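Local coordinates for protein exodeoxyribonuclease (Neisseria meningitidis, PDB 2JC5) that probably cleaves DNA at abasic sites as a magnesium- or manganese-dependent repair endonuclease of the AP/ExoA family, at residues W150-N156 and E175-G180. Sequence-based numbering, arbitrary orientation.
Sequences WNIAHQN and EREWIG. With BCN (bicine), chain C.
The His154 ring carries Ile179 CG2 over one face, a CH-pi contact 3.9 Å from the ring centroid; in the conformer described, Gln155 CG lies over the opposite face. His154 CG stands anti to the backbone N (chi1 -176°), which brings the imidazole alongside the helix until NE2 lies 3.5 Å from Gly180 CA. At the other end Trp150 and Trp178 meet edge to edge, CZ3 to CZ3 at 3.8 Å, their side chains crossing at about a right angle. Ile152 fills the middle: its CG2 sits 3.5 Å from Ile179 CG1, while CD1 reaches the Trp178 ring. Arg176 NE, brought round by a bend at chi3 (62°), donates a nearly straight hydrogen bond of 2.9 Å to His154 O, which lies at the guanidinium edge in its plane, while NE approaches tilted out of the carbonyl plane. One water links Arg176 NH1 to Asn156 OD1, adding a second, water-mediated tie. Glu175 turns its carboxylate to Lys123, which also binds Asn151 O and bicine. Helix 173-184 thus backs the loop after strand 143-147 in this DNase I-like fold, the loop that presents Asn151, a bicine-pocket residue and predicted transition-state stabiliser, to the probable active site.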
# COMPACT_ATOMS: atom_id res chain seq x y z
N TRP A 150 0.43 4.00 -3.52
CA TRP A 150 1.46 4.96 -3.88
C TRP A 150 0.90 6.07 -4.76
O TRP A 150 1.60 7.03 -5.04
CB TRP A 150 2.63 4.27 -4.59
CG TRP A 150 3.41 3.33 -3.71
CD1 TRP A 150 2.94 2.23 -3.06
CD2 TRP A 150 4.81 3.40 -3.41
NE1 TRP A 150 3.96 1.62 -2.36
CE2 TRP A 150 5.12 2.30 -2.58
CE3 TRP A 150 5.84 4.27 -3.78
CZ2 TRP A 150 6.40 2.08 -2.10
CZ3 TRP A 150 7.11 4.02 -3.32
CH2 TRP A 150 7.37 2.95 -2.48
N ASN A 151 -0.34 5.91 -5.23
CA ASN A 151 -1.04 6.97 -5.98
C ASN A 151 -0.30 7.39 -7.24
O ASN A 151 -0.51 8.49 -7.77
CB ASN A 151 -1.35 8.16 -5.05
CG ASN A 151 -2.71 8.07 -4.40
OD1 ASN A 151 -2.86 8.33 -3.19
ND2 ASN A 151 -3.71 7.73 -5.17
N ILE A 152 0.50 6.47 -7.80
CA ILE A 152 1.21 6.73 -9.06
C ILE A 152 1.18 5.43 -9.88
O ILE A 152 1.51 4.38 -9.35
CB ILE A 152 2.68 7.12 -8.84
CG1 ILE A 152 2.79 8.40 -8.00
CG2 ILE A 152 3.38 7.31 -10.17
CD1 ILE A 152 4.19 8.62 -7.45
N ALA A 153 0.76 5.53 -11.14
CA ALA A 153 0.90 4.46 -12.13
C ALA A 153 2.20 4.73 -12.90
O ALA A 153 2.46 5.86 -13.32
CB ALA A 153 -0.30 4.44 -13.08
N HIS A 154 2.99 3.68 -13.12
CA HIS A 154 4.35 3.88 -13.62
C HIS A 154 4.43 4.02 -15.14
O HIS A 154 5.00 5.00 -15.64
CB HIS A 154 5.22 2.72 -13.12
CG HIS A 154 6.67 2.83 -13.47
ND1 HIS A 154 7.49 1.73 -13.48
CD2 HIS A 154 7.42 3.88 -13.89
CE1 HIS A 154 8.71 2.10 -13.85
NE2 HIS A 154 8.69 3.40 -14.11
N GLN A 155 3.86 3.07 -15.87
CA GLN A 155 4.00 2.95 -17.32
C GLN A 155 2.63 2.87 -17.98
O GLN A 155 1.63 2.71 -17.28
CB GLN A 155 4.77 1.67 -17.66
CG GLN A 155 6.14 1.56 -17.02
CD GLN A 155 6.92 0.39 -17.56
OE1 GLN A 155 6.74 -0.75 -17.13
NE2 GLN A 155 7.79 0.65 -18.52
N ASN A 156 2.58 2.91 -19.31
CA ASN A 156 1.31 2.87 -20.02
C ASN A 156 0.49 1.63 -19.66
O ASN A 156 -0.74 1.69 -19.53
CB ASN A 156 1.52 2.91 -21.53
CG ASN A 156 2.06 4.23 -22.02
OD1 ASN A 156 2.07 5.21 -21.30
ND2 ASN A 156 2.49 4.25 -23.27
N GLU A 175 6.01 12.26 -11.68
CA GLU A 175 5.63 11.18 -10.79
C GLU A 175 6.11 9.82 -11.29
O GLU A 175 6.62 9.01 -10.53
CB GLU A 175 4.11 11.15 -10.65
CG GLU A 175 3.54 12.35 -9.91
CD GLU A 175 2.03 12.34 -9.90
OE1 GLU A 175 1.43 11.86 -10.87
OE2 GLU A 175 1.45 12.82 -8.91
N ARG A 176 5.91 9.58 -12.59
CA ARG A 176 6.34 8.32 -13.19
C ARG A 176 7.86 8.20 -13.11
O ARG A 176 8.39 7.12 -12.83
CB ARG A 176 5.91 8.27 -14.65
CG ARG A 176 4.41 8.36 -14.87
CD ARG A 176 4.06 8.58 -16.32
NE ARG A 176 4.50 7.46 -17.15
CZ ARG A 176 4.43 7.43 -18.48
NH1 ARG A 176 3.93 8.46 -19.16
NH2 ARG A 176 4.86 6.36 -19.13
N GLU A 177 8.55 9.31 -13.35
CA GLU A 177 10.01 9.32 -13.25
C GLU A 177 10.46 8.96 -11.84
O GLU A 177 11.44 8.24 -11.67
CB GLU A 177 10.60 10.68 -13.66
CG GLU A 177 12.14 10.71 -13.66
N TRP A 178 9.75 9.47 -10.84
CA TRP A 178 10.09 9.23 -9.45
C TRP A 178 9.97 7.73 -9.12
O TRP A 178 10.91 7.15 -8.54
CB TRP A 178 9.23 10.11 -8.53
CG TRP A 178 9.61 10.02 -7.10
CD1 TRP A 178 10.53 10.78 -6.42
CD2 TRP A 178 9.08 9.09 -6.13
NE1 TRP A 178 10.61 10.37 -5.12
CE2 TRP A 178 9.73 9.35 -4.90
CE3 TRP A 178 8.11 8.07 -6.19
CZ2 TRP A 178 9.46 8.63 -3.75
CZ3 TRP A 178 7.84 7.36 -5.03
CH2 TRP A 178 8.52 7.64 -3.82
N ILE A 179 8.86 7.09 -9.51
CA ILE A 179 8.72 5.65 -9.32
C ILE A 179 9.82 4.90 -10.05
O ILE A 179 10.38 3.94 -9.53
CB ILE A 179 7.34 5.11 -9.84
CG1 ILE A 179 6.20 5.59 -8.93
CG2 ILE A 179 7.32 3.55 -9.95
CD1 ILE A 179 6.07 4.85 -7.58
N GLY A 180 10.14 5.34 -11.27
CA GLY A 180 11.21 4.72 -12.02
C GLY A 180 12.55 4.77 -11.30
O GLY A 180 13.33 3.83 -11.35
N1 BCN C . -5.55 9.36 -8.29
C1 BCN C . -4.17 9.64 -7.85
C2 BCN C . -4.01 11.02 -7.25
O21 BCN C . -2.89 11.32 -6.74
O22 BCN C . -4.98 11.80 -7.27
C3 BCN C . -6.24 8.37 -7.45
C4 BCN C . -6.97 9.09 -6.33
O4 BCN C . -7.83 10.15 -6.81
C5 BCN C . -5.58 8.94 -9.74
C6 BCN C . -6.89 9.35 -10.40
O6 BCN C . -7.32 10.65 -9.97
O HOH W 1 7.50 5.53 -17.31
O HOH W 2 3.00 7.69 -21.85